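Local coordinates for protein ureidoglycolate hydrolase (Arabidopsis thaliana, PDB 4PXE) that hydrolyses (S)-ureidoglycolate to glyoxylate, ammonium and carbon dioxide in purine breakdown, using two manganese ions in each subunit of a homodimer, at residues T135-T140 with Y377-F382; L151-K156 with M383-P388; P231-V236 with K340-D345. All blocks are in the same frame, centred on the assembly; numbering follows the deposited sequence.

Interaction 1 of 3, residues T135-T140 with Y377-F382. With MN (manganese (II) ion), chain D; GLV (glyoxylic acid), chain E.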
ATOM      1  N   THR A 135      23.840 -11.164   7.174  1.00 13.75           N
ATOM      2  CA  THR A 135      23.463  -9.763   7.236  1.00 15.01           C
ATOM      3  C   THR A 135      21.954  -9.545   7.072  1.00 13.67           C
ATOM      4  O   THR A 135      21.387  -8.614   7.635  1.00 15.43           O
ATOM      5  CB  THR A 135      24.274  -8.907   6.227  1.00 15.82           C
ATOM      6  OG1 THR A 135      24.224  -7.534   6.629  1.00 17.09           O
ATOM      7  CG2 THR A 135      23.762  -9.072   4.794  1.00 16.07           C
ATOM      8  N   SER A 136      21.319 -10.427   6.304  1.00 15.18           N
ATOM      9  CA  SER A 136      19.875 -10.415   6.105  1.00 14.00           C
ATOM     10  C   SER A 136      19.520 -11.681   5.362  1.00 15.48           C
ATOM     11  O   SER A 136      20.251 -12.087   4.453  1.00 16.70           O
ATOM     12  CB  SER A 136      19.454  -9.198   5.274  1.00 17.31           C
ATOM     13  OG  SER A 136      18.168  -9.393   4.711  1.00 18.37           O
ATOM     14  N   GLU A 137      18.404 -12.307   5.732  1.00 15.05           N
ATOM     15  CA  GLU A 137      17.926 -13.482   5.020  1.00 15.01           C
ATOM     16  C   GLU A 137      16.560 -13.225   4.387  1.00 14.24           C
ATOM     17  O   GLU A 137      16.188 -13.874   3.407  1.00 14.10           O
ATOM     18  CB  GLU A 137      17.872 -14.688   5.971  1.00 15.11           C
ATOM     19  CG  GLU A 137      17.482 -16.001   5.312  1.00 15.75           C
ATOM     20  CD  GLU A 137      15.999 -16.287   5.353  1.00 15.45           C
ATOM     21  OE1 GLU A 137      15.237 -15.564   6.042  1.00 16.97           O
ATOM     22  OE2 GLU A 137      15.587 -17.252   4.668  1.00 19.19           O
ATOM     23  N   GLU A 138      15.798 -12.298   4.962  1.00 12.32           N
ATOM     24  CA  GLU A 138      14.445 -12.026   4.469  1.00 13.91           C
ATOM     25  C   GLU A 138      14.458 -11.060   3.280  1.00 15.56           C
ATOM     26  O   GLU A 138      15.310 -10.176   3.215  1.00 16.11           O
ATOM     27  CB  GLU A 138      13.558 -11.497   5.596  1.00 14.42           C
ATOM     28  CG  GLU A 138      13.456 -12.455   6.776  1.00 14.01           C
ATOM     29  CD  GLU A 138      12.495 -13.582   6.548  1.00 15.59           C
ATOM     30  OE1 GLU A 138      12.064 -13.847   5.403  1.00 14.56           O
ATOM     31  OE2 GLU A 138      12.153 -14.212   7.571  1.00 15.95           O
ATOM     32  N   PRO A 139      13.520 -11.234   2.330  1.00 14.47           N
ATOM     33  CA  PRO A 139      13.531 -10.435   1.092  1.00 14.84           C
ATOM     34  C   PRO A 139      12.836  -9.082   1.231  1.00 15.13           C
ATOM     35  O   PRO A 139      12.638  -8.398   0.224  1.00 16.64           O
ATOM     36  CB  PRO A 139      12.746 -11.316   0.115  1.00 15.89           C
ATOM     37  CG  PRO A 139      11.760 -12.023   0.986  1.00 12.84           C
ATOM     38  CD  PRO A 139      12.541 -12.337   2.260  1.00 13.03           C
ATOM     39  N   THR A 140      12.478  -8.697   2.450  1.00 13.92           N
ATOM     40  CA  THR A 140      11.625  -7.526   2.700  1.00 14.93           C
ATOM     41  C   THR A 140      12.062  -6.223   2.029  1.00 14.72           C
ATOM     42  O   THR A 140      11.249  -5.543   1.387  1.00 17.20           O
ATOM     43  CB  THR A 140      11.510  -7.260   4.214  1.00 14.52           C
ATOM     44  OG1 THR A 140      11.139  -8.479   4.869  1.00 13.88           O
ATOM     45  CG2 THR A 140      10.455  -6.186   4.512  1.00 16.13           C
ATOM     46  N   TYR A 377      12.884 -21.676   2.964  1.00 13.75           N
ATOM     47  CA  TYR A 377      14.301 -21.608   2.610  1.00 13.92           C
ATOM     48  C   TYR A 377      15.073 -20.975   3.761  1.00 13.59           C
ATOM     49  O   TYR A 377      14.476 -20.456   4.722  1.00 13.75           O
ATOM     50  CB  TYR A 377      14.540 -20.879   1.264  1.00 14.72           C
ATOM     51  CG  TYR A 377      13.944 -19.485   1.193  1.00 14.94           C
ATOM     52  CD1 TYR A 377      12.732 -19.241   0.534  1.00 12.82           C
ATOM     53  CD2 TYR A 377      14.592 -18.408   1.792  1.00 13.10           C
ATOM     54  CE1 TYR A 377      12.183 -17.952   0.487  1.00 14.76           C
ATOM     55  CE2 TYR A 377      14.060 -17.131   1.751  1.00 16.03           C
ATOM     56  CZ  TYR A 377      12.869 -16.904   1.095  1.00 14.84           C
ATOM     57  OH  TYR A 377      12.341 -15.628   1.069  1.00 16.09           O
ATOM     58  N   HIS A 378      16.398 -21.055   3.687  1.00 13.82           N
ATOM     59  CA  HIS A 378      17.279 -20.622   4.763  1.00 13.32           C
ATOM     60  C   HIS A 378      18.620 -20.266   4.162  1.00 13.96           C
ATOM     61  O   HIS A 378      18.915 -20.655   3.038  1.00 14.01           O
ATOM     62  CB  HIS A 378      17.519 -21.767   5.750  1.00 13.92           C
ATOM     63  CG  HIS A 378      16.275 -22.323   6.365  1.00 12.23           C
ATOM     64  ND1 HIS A 378      15.644 -21.732   7.441  1.00 13.46           N
ATOM     65  CD2 HIS A 378      15.564 -23.438   6.079  1.00 11.58           C
ATOM     66  CE1 HIS A 378      14.596 -22.458   7.783  1.00 13.97           C
ATOM     67  NE2 HIS A 378      14.527 -23.500   6.974  1.00 12.45           N
ATOM     68  N   ASP A 379      19.460 -19.586   4.930  1.00 13.83           N
ATOM     69  CA  ASP A 379      20.849 -19.380   4.523  1.00 15.07           C
ATOM     70  C   ASP A 379      21.582 -20.686   4.211  1.00 14.82           C
ATOM     71  O   ASP A 379      22.476 -20.709   3.367  1.00 15.60           O
ATOM     72  CB  ASP A 379      21.590 -18.574   5.590  1.00 13.98           C
ATOM     73  CG  ASP A 379      21.063 -17.150   5.681  1.00 15.45           C
ATOM     74  OD1 ASP A 379      21.174 -16.445   4.660  1.00 17.69           O
ATOM     75  OD2 ASP A 379      20.529 -16.741   6.739  1.00 15.99           O
ATOM     76  N   SER A 380      21.190 -21.767   4.880  1.00 13.09           N
ATOM     77  CA  SER A 380      21.728 -23.100   4.604  1.00 14.13           C
ATOM     78  C   SER A 380      21.616 -23.479   3.125  1.00 15.50           C
ATOM     79  O   SER A 380      22.455 -24.218   2.608  1.00 15.50           O
ATOM     80  CB  SER A 380      21.001 -24.140   5.464  1.00 14.02           C
ATOM     81  OG  SER A 380      21.350 -24.017   6.833  1.00 16.15           O
ATOM     82  N   LEU A 381      20.590 -22.978   2.439  1.00 13.73           N
ATOM     83  CA  LEU A 381      20.377 -23.320   1.034  1.00 15.37           C
ATOM     84  C   LEU A 381      21.579 -22.886   0.194  1.00 18.52           C
ATOM     85  O   LEU A 381      22.006 -23.600  -0.722  1.00 17.61           O
ATOM     86  CB  LEU A 381      19.098 -22.652   0.512  1.00 15.43           C
ATOM     87  CG  LEU A 381      18.750 -22.879  -0.960  1.00 16.56           C
ATOM     88  CD1 LEU A 381      18.560 -24.351  -1.232  1.00 18.76           C
ATOM     89  CD2 LEU A 381      17.491 -22.116  -1.311  1.00 15.13           C
ATOM     90  N   PHE A 382      22.138 -21.725   0.523  1.00 14.13           N
ATOM     91  CA  PHE A 382      23.267 -21.184  -0.234  1.00 16.94           C
ATOM     92  C   PHE A 382      24.629 -21.565   0.340  1.00 18.25           C
ATOM     93  O   PHE A 382      25.604 -21.745  -0.410  1.00 19.09           O
ATOM     94  CB  PHE A 382      23.091 -19.682  -0.429  1.00 16.70           C
ATOM     95  CG  PHE A 382      21.855 -19.364  -1.205  1.00 15.98           C
ATOM     96  CD1 PHE A 382      21.854 -19.484  -2.587  1.00 18.87           C
ATOM     97  CD2 PHE A 382      20.666 -19.064  -0.560  1.00 15.57           C
ATOM     98  CE1 PHE A 382      20.705 -19.257  -3.311  1.00 19.44           C
ATOM     99  CE2 PHE A 382      19.511 -18.843  -1.278  1.00 16.74           C
ATOM    100  CZ  PHE A 382      19.526 -18.937  -2.652  1.00 17.64           C
TER
HETATM  101 MN    MN D 502      11.447 -16.243   7.764  1.00 26.38          MN
HETATM  102  C1  GLV E 503      12.165 -17.208   4.537  1.00 15.82           C
HETATM  103  O1  GLV E 503      13.214 -17.987   5.000  1.00 16.76           O
HETATM  104  C2  GLV E 503      11.111 -17.971   3.814  1.00 13.91           C
HETATM  105  O2  GLV E 503      11.241 -19.231   3.686  1.00 13.73           O
HETATM  106  O3  GLV E 503      10.107 -17.360   3.343  1.00 14.59           O
HETATM  107  O   HOH W   1      21.949 -14.119   4.166  1.00 14.59           O
HETATM  108  O   HOH W   2      13.504 -16.803   7.557  1.00 17.49           O
HETATM  109  O   HOH W   3      10.984 -17.981   7.430  1.00 17.62           O

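Interaction 2 of 3, residues L151-K156 with M383-P388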
ATOM      1  N   LEU A 151      25.823 -13.936  -1.445  1.00 18.37           N
ATOM      2  CA  LEU A 151      27.133 -13.324  -1.678  1.00 20.75           C
ATOM      3  C   LEU A 151      28.277 -14.190  -1.174  1.00 22.59           C
ATOM      4  O   LEU A 151      29.283 -14.350  -1.862  1.00 22.39           O
ATOM      5  CB  LEU A 151      27.214 -11.927  -1.062  1.00 21.60           C
ATOM      6  CG  LEU A 151      26.434 -10.831  -1.789  1.00 19.19           C
ATOM      7  CD1 LEU A 151      26.474  -9.540  -0.995  1.00 21.32           C
ATOM      8  CD2 LEU A 151      26.974 -10.605  -3.202  1.00 22.19           C
ATOM      9  N   LEU A 152      28.143 -14.756   0.021  1.00 18.33           N
ATOM     10  CA  LEU A 152      29.183 -15.656   0.515  1.00 20.65           C
ATOM     11  C   LEU A 152      29.391 -16.809  -0.463  1.00 19.28           C
ATOM     12  O   LEU A 152      30.522 -17.263  -0.665  1.00 22.02           O
ATOM     13  CB  LEU A 152      28.837 -16.187   1.912  1.00 18.78           C
ATOM     14  CG  LEU A 152      28.789 -15.121   3.008  1.00 19.42           C
ATOM     15  CD1 LEU A 152      28.167 -15.684   4.277  1.00 19.21           C
ATOM     16  CD2 LEU A 152      30.177 -14.595   3.304  1.00 18.93           C
ATOM     17  N   ALA A 153      28.310 -17.264  -1.087  1.00 20.36           N
ATOM     18  CA  ALA A 153      28.374 -18.355  -2.052  1.00 21.35           C
ATOM     19  C   ALA A 153      28.812 -17.930  -3.461  1.00 27.03           C
ATOM     20  O   ALA A 153      28.790 -18.740  -4.387  1.00 29.77           O
ATOM     21  CB  ALA A 153      27.043 -19.102  -2.098  1.00 20.34           C
ATOM     22  N   GLY A 154      29.181 -16.663  -3.624  1.00 21.47           N
ATOM     23  CA  GLY A 154      29.857 -16.216  -4.833  1.00 22.45           C
ATOM     24  C   GLY A 154      29.011 -15.758  -6.012  1.00 29.45           C
ATOM     25  O   GLY A 154      29.445 -15.877  -7.161  1.00 28.12           O
ATOM     26  N   SER A 155      27.824 -15.218  -5.755  1.00 24.71           N
ATOM     27  CA  SER A 155      26.983 -14.737  -6.850  1.00 25.91           C
ATOM     28  C   SER A 155      27.504 -13.416  -7.412  1.00 26.28           C
ATOM     29  O   SER A 155      27.294 -12.358  -6.825  1.00 24.03           O
ATOM     30  CB  SER A 155      25.531 -14.569  -6.398  1.00 22.96           C
ATOM     31  OG  SER A 155      24.746 -14.036  -7.453  1.00 24.23           O
ATOM     32  N   LYS A 156      28.184 -13.481  -8.555  1.00 28.49           N
ATOM     33  CA  LYS A 156      28.671 -12.272  -9.211  1.00 28.69           C
ATOM     34  C   LYS A 156      27.505 -11.445  -9.749  1.00 25.87           C
ATOM     35  O   LYS A 156      27.550 -10.213  -9.751  1.00 27.64           O
ATOM     36  CB  LYS A 156      29.646 -12.626 -10.342  1.00 29.88           C
ATOM     37  CG  LYS A 156      30.895 -13.351  -9.867  1.00 30.34           C
ATOM     38  CD  LYS A 156      31.983 -13.344 -10.931  1.00 42.46           C
ATOM     39  CE  LYS A 156      33.358 -13.618 -10.324  1.00 46.52           C
ATOM     40  NZ  LYS A 156      33.851 -12.490  -9.469  1.00 48.55           N
ATOM     41  N   MET A 383      24.699 -21.727   1.660  1.00 15.41           N
ATOM     42  CA  MET A 383      25.917 -22.236   2.288  1.00 15.29           C
ATOM     43  C   MET A 383      26.269 -23.621   1.757  1.00 17.23           C
ATOM     44  O   MET A 383      27.445 -23.984   1.709  1.00 17.71           O
ATOM     45  CB  MET A 383      25.780 -22.255   3.821  1.00 16.09           C
ATOM     46  CG  MET A 383      25.733 -20.871   4.458  1.00 17.08           C
ATOM     47  SD  MET A 383      27.145 -19.814   4.034  1.00 19.91           S
ATOM     48  CE  MET A 383      28.442 -20.588   5.001  1.00 21.96           C
ATOM     49  N   ALA A 384      25.254 -24.381   1.355  1.00 17.52           N
ATOM     50  CA  ALA A 384      25.442 -25.714   0.775  1.00 17.98           C
ATOM     51  C   ALA A 384      26.290 -25.688  -0.498  1.00 22.58           C
ATOM     52  O   ALA A 384      26.856 -26.709  -0.899  1.00 20.90           O
ATOM     53  CB  ALA A 384      24.099 -26.372   0.494  1.00 19.23           C
ATOM     54  N   ARG A 385      26.368 -24.524  -1.136  1.00 20.14           N
ATOM     55  CA  ARG A 385      27.187 -24.379  -2.335  1.00 21.49           C
ATOM     56  C   ARG A 385      28.677 -24.229  -2.008  1.00 24.73           C
ATOM     57  O   ARG A 385      29.531 -24.389  -2.887  1.00 24.71           O
ATOM     58  CB  ARG A 385      26.697 -23.182  -3.155  1.00 20.02           C
ATOM     59  CG  ARG A 385      25.250 -23.289  -3.562  1.00 20.33           C
ATOM     60  CD  ARG A 385      24.839 -22.113  -4.419  1.00 22.16           C
ATOM     61  NE  ARG A 385      23.440 -22.210  -4.799  1.00 18.65           N
ATOM     62  CZ  ARG A 385      22.873 -21.443  -5.724  1.00 20.82           C
ATOM     63  NH1 ARG A 385      23.598 -20.523  -6.350  1.00 23.62           N
ATOM     64  NH2 ARG A 385      21.593 -21.600  -6.023  1.00 20.65           N
ATOM     65  N   ILE A 386      28.975 -23.932  -0.743  1.00 21.03           N
ATOM     66  CA  ILE A 386      30.317 -23.602  -0.264  1.00 22.11           C
ATOM     67  C   ILE A 386      30.892 -24.737   0.580  1.00 23.27           C
ATOM     68  O   ILE A 386      32.102 -24.980   0.588  1.00 23.71           O
ATOM     69  CB  ILE A 386      30.285 -22.320   0.618  1.00 28.57           C
ATOM     70  CG1 ILE A 386      29.955 -21.099  -0.227  1.00 31.37           C
ATOM     71  CG2 ILE A 386      31.620 -22.096   1.332  1.00 32.89           C
ATOM     72  CD1 ILE A 386      30.911 -20.917  -1.397  1.00 36.21           C
ATOM     73  N   SER A 387      30.021 -25.434   1.300  1.00 20.13           N
ATOM     74  CA  SER A 387      30.483 -26.489   2.189  1.00 22.49           C
ATOM     75  C   SER A 387      29.366 -27.479   2.502  1.00 21.55           C
ATOM     76  O   SER A 387      28.186 -27.191   2.270  1.00 19.13           O
ATOM     77  CB  SER A 387      31.047 -25.889   3.477  1.00 28.95           C
ATOM     78  OG  SER A 387      30.013 -25.425   4.314  1.00 30.62           O
ATOM     79  N   PRO A 388      29.734 -28.665   3.003  1.00 20.10           N
ATOM     80  CA  PRO A 388      28.741 -29.614   3.507  1.00 18.00           C
ATOM     81  C   PRO A 388      27.800 -28.912   4.484  1.00 17.46           C
ATOM     82  O   PRO A 388      28.265 -28.161   5.341  1.00 19.91           O
ATOM     83  CB  PRO A 388      29.602 -30.647   4.228  1.00 18.64           C
ATOM     84  CG  PRO A 388      30.870 -30.672   3.413  1.00 19.06           C
ATOM     85  CD  PRO A 388      31.098 -29.243   3.003  1.00 19.61           C
TER
HETATM   86  O   HOH W   4      26.186 -19.132  -6.032  1.00 26.49           O

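Interaction 3 of 3, residues P231-V236 with K340-D345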
ATOM      1  N   PRO A 231      12.984 -22.628  -3.984  1.00 12.82           N
ATOM      2  CA  PRO A 231      12.180 -21.403  -3.917  1.00 13.70           C
ATOM      3  C   PRO A 231      12.302 -20.507  -5.149  1.00 15.45           C
ATOM      4  O   PRO A 231      13.369 -20.413  -5.759  1.00 15.51           O
ATOM      5  CB  PRO A 231      12.790 -20.684  -2.714  1.00 15.25           C
ATOM      6  CG  PRO A 231      14.267 -21.040  -2.810  1.00 15.03           C
ATOM      7  CD  PRO A 231      14.327 -22.434  -3.410  1.00 15.21           C
ATOM      8  N   ALA A 232      11.204 -19.839  -5.491  1.00 14.19           N
ATOM      9  CA  ALA A 232      11.233 -18.825  -6.544  1.00 15.36           C
ATOM     10  C   ALA A 232      10.372 -17.630  -6.171  1.00 13.01           C
ATOM     11  O   ALA A 232       9.448 -17.746  -5.365  1.00 14.45           O
ATOM     12  CB  ALA A 232      10.762 -19.409  -7.879  1.00 17.09           C
ATOM     13  N   SER A 233      10.671 -16.481  -6.765  1.00 13.82           N
ATOM     14  CA  SER A 233       9.801 -15.328  -6.585  1.00 13.90           C
ATOM     15  C   SER A 233       9.725 -14.507  -7.865  1.00 14.90           C
ATOM     16  O   SER A 233      10.672 -14.470  -8.655  1.00 16.18           O
ATOM     17  CB  SER A 233      10.235 -14.466  -5.402  1.00 16.95           C
ATOM     18  OG  SER A 233      11.367 -13.698  -5.717  1.00 18.80           O
ATOM     19  N   LEU A 234       8.571 -13.877  -8.060  1.00 14.04           N
ATOM     20  CA  LEU A 234       8.271 -13.128  -9.267  1.00 14.80           C
ATOM     21  C   LEU A 234       7.756 -11.742  -8.894  1.00 16.94           C
ATOM     22  O   LEU A 234       7.059 -11.584  -7.892  1.00 17.11           O
ATOM     23  CB  LEU A 234       7.166 -13.836 -10.056  1.00 17.38           C
ATOM     24  CG  LEU A 234       7.160 -15.360 -10.206  1.00 18.19           C
ATOM     25  CD1 LEU A 234       5.898 -15.825 -10.910  1.00 24.54           C
ATOM     26  CD2 LEU A 234       8.382 -15.796 -10.987  1.00 23.66           C
ATOM     27  N   LYS A 235       8.103 -10.749  -9.706  1.00 15.98           N
ATOM     28  CA  LYS A 235       7.501  -9.420  -9.626  1.00 15.35           C
ATOM     29  C   LYS A 235       6.742  -9.166 -10.918  1.00 15.82           C
ATOM     30  O   LYS A 235       7.289  -9.347 -12.007  1.00 15.48           O
ATOM     31  CB  LYS A 235       8.574  -8.346  -9.493  1.00 20.63           C
ATOM     32  CG  LYS A 235       9.063  -8.090  -8.090  1.00 28.05           C
ATOM     33  CD  LYS A 235       9.544  -6.646  -7.953  1.00 35.01           C
ATOM     34  CE  LYS A 235      10.731  -6.357  -8.867  1.00 37.66           C
ATOM     35  NZ  LYS A 235      11.181  -4.935  -8.746  1.00 37.75           N
ATOM     36  N   VAL A 236       5.492  -8.724 -10.802  1.00 14.17           N
ATOM     37  CA  VAL A 236       4.647  -8.495 -11.962  1.00 13.16           C
ATOM     38  C   VAL A 236       3.976  -7.139 -11.852  1.00 15.75           C
ATOM     39  O   VAL A 236       3.486  -6.758 -10.783  1.00 15.40           O
ATOM     40  CB  VAL A 236       3.568  -9.590 -12.086  1.00 15.22           C
ATOM     41  CG1 VAL A 236       2.725  -9.390 -13.333  1.00 18.17           C
ATOM     42  CG2 VAL A 236       4.219 -10.977 -12.100  1.00 17.67           C
ATOM     43  N   LYS A 340       9.159 -10.208 -13.977  1.00 16.62           N
ATOM     44  CA  LYS A 340      10.542 -10.453 -13.600  1.00 18.35           C
ATOM     45  C   LYS A 340      10.610 -11.652 -12.677  1.00 18.19           C
ATOM     46  O   LYS A 340       9.997 -11.658 -11.610  1.00 17.79           O
ATOM     47  CB  LYS A 340      11.124  -9.224 -12.888  1.00 20.23           C
ATOM     48  CG  LYS A 340      12.592  -9.346 -12.457  1.00 21.74           C
ATOM     49  CD  LYS A 340      13.014  -8.134 -11.620  1.00 22.81           C
ATOM     50  CE  LYS A 340      14.516  -8.094 -11.377  1.00 35.93           C
ATOM     51  NZ  LYS A 340      15.268  -7.756 -12.617  1.00 47.19           N
ATOM     52  N   ILE A 341      11.347 -12.675 -13.087  1.00 18.00           N
ATOM     53  CA  ILE A 341      11.662 -13.771 -12.183  1.00 17.48           C
ATOM     54  C   ILE A 341      12.854 -13.308 -11.355  1.00 18.58           C
ATOM     55  O   ILE A 341      13.993 -13.264 -11.834  1.00 19.75           O
ATOM     56  CB  ILE A 341      11.978 -15.064 -12.956  1.00 18.39           C
ATOM     57  CG1 ILE A 341      10.779 -15.474 -13.820  1.00 19.90           C
ATOM     58  CG2 ILE A 341      12.367 -16.180 -11.979  1.00 19.41           C
ATOM     59  CD1 ILE A 341      11.021 -16.683 -14.711  1.00 24.41           C
ATOM     60  N   VAL A 342      12.587 -12.918 -10.113  1.00 17.14           N
ATOM     61  CA  VAL A 342      13.604 -12.307  -9.274  1.00 17.03           C
ATOM     62  C   VAL A 342      14.613 -13.362  -8.841  1.00 18.71           C
ATOM     63  O   VAL A 342      15.819 -13.112  -8.813  1.00 20.00           O
ATOM     64  CB  VAL A 342      12.966 -11.622  -8.050  1.00 18.56           C
ATOM     65  CG1 VAL A 342      14.036 -11.116  -7.083  1.00 19.02           C
ATOM     66  CG2 VAL A 342      12.044 -10.488  -8.511  1.00 18.08           C
ATOM     67  N   ASN A 343      14.110 -14.550  -8.519  1.00 15.85           N
ATOM     68  CA  ASN A 343      14.984 -15.693  -8.261  1.00 16.31           C
ATOM     69  C   ASN A 343      14.246 -16.976  -8.573  1.00 15.93           C
ATOM     70  O   ASN A 343      13.021 -17.046  -8.475  1.00 15.35           O
ATOM     71  CB  ASN A 343      15.527 -15.702  -6.824  1.00 16.24           C
ATOM     72  CG  ASN A 343      14.431 -15.823  -5.780  1.00 17.17           C
ATOM     73  OD1 ASN A 343      13.784 -14.832  -5.441  1.00 18.69           O
ATOM     74  ND2 ASN A 343      14.241 -17.029  -5.239  1.00 16.34           N
ATOM     75  N   GLN A 344      15.004 -17.996  -8.965  1.00 17.23           N
ATOM     76  CA  GLN A 344      14.446 -19.290  -9.288  1.00 17.25           C
ATOM     77  C   GLN A 344      15.541 -20.281  -8.950  1.00 19.65           C
ATOM     78  O   GLN A 344      16.375 -20.607  -9.790  1.00 22.35           O
ATOM     79  CB  GLN A 344      14.096 -19.356 -10.775  1.00 20.26           C
ATOM     80  CG  GLN A 344      13.350 -20.589 -11.206  1.00 21.73           C
ATOM     81  CD  GLN A 344      12.926 -20.518 -12.662  1.00 28.33           C
ATOM     82  OE1 GLN A 344      13.158 -19.515 -13.337  1.00 30.81           O
ATOM     83  NE2 GLN A 344      12.301 -21.580 -13.150  1.00 31.37           N
ATOM     84  N   ASP A 345      15.553 -20.729  -7.701  1.00 17.42           N
ATOM     85  CA  ASP A 345      16.692 -21.461  -7.177  1.00 18.07           C
ATOM     86  C   ASP A 345      16.389 -22.945  -7.074  1.00 17.18           C
ATOM     87  O   ASP A 345      15.254 -23.338  -6.866  1.00 17.05           O
ATOM     88  CB  ASP A 345      17.064 -20.904  -5.802  1.00 17.26           C
ATOM     89  CG  ASP A 345      17.340 -19.412  -5.842  1.00 18.62           C
ATOM     90  OD1 ASP A 345      16.620 -18.663  -5.155  1.00 19.47           O
ATOM     91  OD2 ASP A 345      18.271 -18.993  -6.563  1.00 22.09           O
TER

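Interaction 1 of 3, residues T135-T140 with Y377-F382
The glyoxylate lies over one face of the Tyr377 ring, its O2 3.4 Å above the plane and over the ring centre, while the carboxylate of Glu137 approaches obliquely, OE2 lying 3.3 Å from Tyr377 CD2. Carboxylate and ring planes are turned 45° to each other, and the broad ring suits a place where a small, flat acid has to be supported. Beyond the ring, Pro139 CD touches Tyr377 OH at 3.5 Å. The backbone of Tyr377 takes part as well: its N donates to glyoxylate O2 at 3.0 Å.

Glu137 reaches the ligand because its CG stands anti to the backbone N (chi1 -176°) and the chain then bends at CG. OE2 comes to 2.5 Å from glyoxylate O1, and OE1 accepts a 2.6 Å hydrogen bond from a water that also donates to O1 and binds manganese. A glutamate serves well here, having two oxygens to divide between ligand and water. Its methylenes rest against Asp379, with Glu137 CG 3.4 Å from Asp379 OD2. The two carboxylates are nearly perpendicular, at 80°. Asp379 OD1 turns instead to Ser149 and to a water that bridges it to Ser136 O.

Glu138 points its carboxylate to the metal, OE2 binding manganese at 2.2 Å; Asp103 and His402 are further ligands of that ion. Its other oxygen, OE1, accepts from Asn294 of the second subunit, which also bonds the glyoxylate, so the pocket is completed across the dimer.

Consecutive glutamates, one holding a metal-bound water and the next ligating the metal, are characteristic of the M20 peptidase active site, and the place of Glu137 is consistent with that of the general-base glutamate in this family.

Interaction 2 of 3, residues L151-K156 with M383-P388
A Schellman motif ends helix 147-152, and the helix end presents Leu152 and Ala153 to Met383, the last residue of helix 379-383, and to Ile386 in the turn that follows. Ala153 and Ile386 carry the close approach. With CG1 anti to its own carbonyl carbon (chi1 -68°), the ethyl arm of Ile386 runs over the turn: CG1 lies 3.7 Å from Ala153 CA, and CD1 is 3.7 Å from Leu152 O. The methyl of Ala153 is small enough to let this arm come close, CB lying 4.0 Å from Ile386 CG1. Gly154 makes the reversal possible, for its positive phi (88°) would press a CB against the preceding carbonyl O. Met383 O accepts from the backbone N of both Ile386 and Ser387, which holds the turn after helix 379-383. Deeper in, the flexible Met383 chain folds so that its sulfur meets Leu152, Met383 SD to Leu152 CD1 4.3 Å, while Tyr201 and Phe204 of strand 201-209 also pack on Met383. At the outer margin Arg385 stretches past Ala153, and its NH1 donates at 3.0 Å to a water at the guanidinium edge, in plane; the same water donates to Ala153 O at 3.1 Å.

Interaction 3 of 3, residues P231-V236 with K340-D345
Asn343 faces Ser233 across an antiparallel hydrogen-bonded pair, and its side chain binds at both ends of the amide. From CB, on the same side of the sheet as the Ser233 side chain, CG turns between the backbone N and carbonyl carbon (chi1 62°) and comes 3.7 Å from Ser233 OG. OD1 accepts from that hydroxyl at 2.7 Å, the donor standing above the carbonyl plane. ND2 donates to Asp345 OD1 at 2.9 Å, an oxygen that also forms a salt bridge with Arg150. Asn343 ND2 also lies 3.5 Å from Pro231 O. An asparagine suits the place, offering the serine an acceptor and the aspartate a donor. Were this residue an alanine, the Ser233 hydroxyl would probably lose its acceptor and Asp345 OD1 one of its donors.

The pairing contains a classic beta bulge: Val342 and Asn343 both face Ser233, whose O accepts from Val342 N at 2.9 Å and weakly from Asn343 N at 3.4 Å. Leu234 and Ile341 lie side by side on the other face, Leu234 CD2 3.7 Å from Ile341 CG1. Helix 311-332 packs on this face through Ala232 and Gln344, strand 295-308 bonds to the backbone of 231-236, and helix 379-383 touches Pro231 and Asp345.

How the interactions relate
Helix 379-383 joins the three contacts. Interaction 1 meets interaction 2 where Phe382 O lies 3.5 Å from Ala153 CB, their centres about 12 Å apart. Toward the strands of interaction 3, whose centre is about 14 Å from that of interaction 1, Tyr377 CD1 touches Pro231 CB at 3.6 Å and Leu381 CD2 meets Pro231 CG at 3.7 Å. Interaction 1 holds the glyoxylate and a manganese. The side chain of Pro231 is about 7 Å from the bound glyoxylate. In interaction 2, the side chain of Met383 is about 13 Å from the bound glyoxylate. Segments 231-236 and 340-345 belong to the dimerization region, which also supplies Arg307 and, from the second subunit, Asn294 to the glyoxylate.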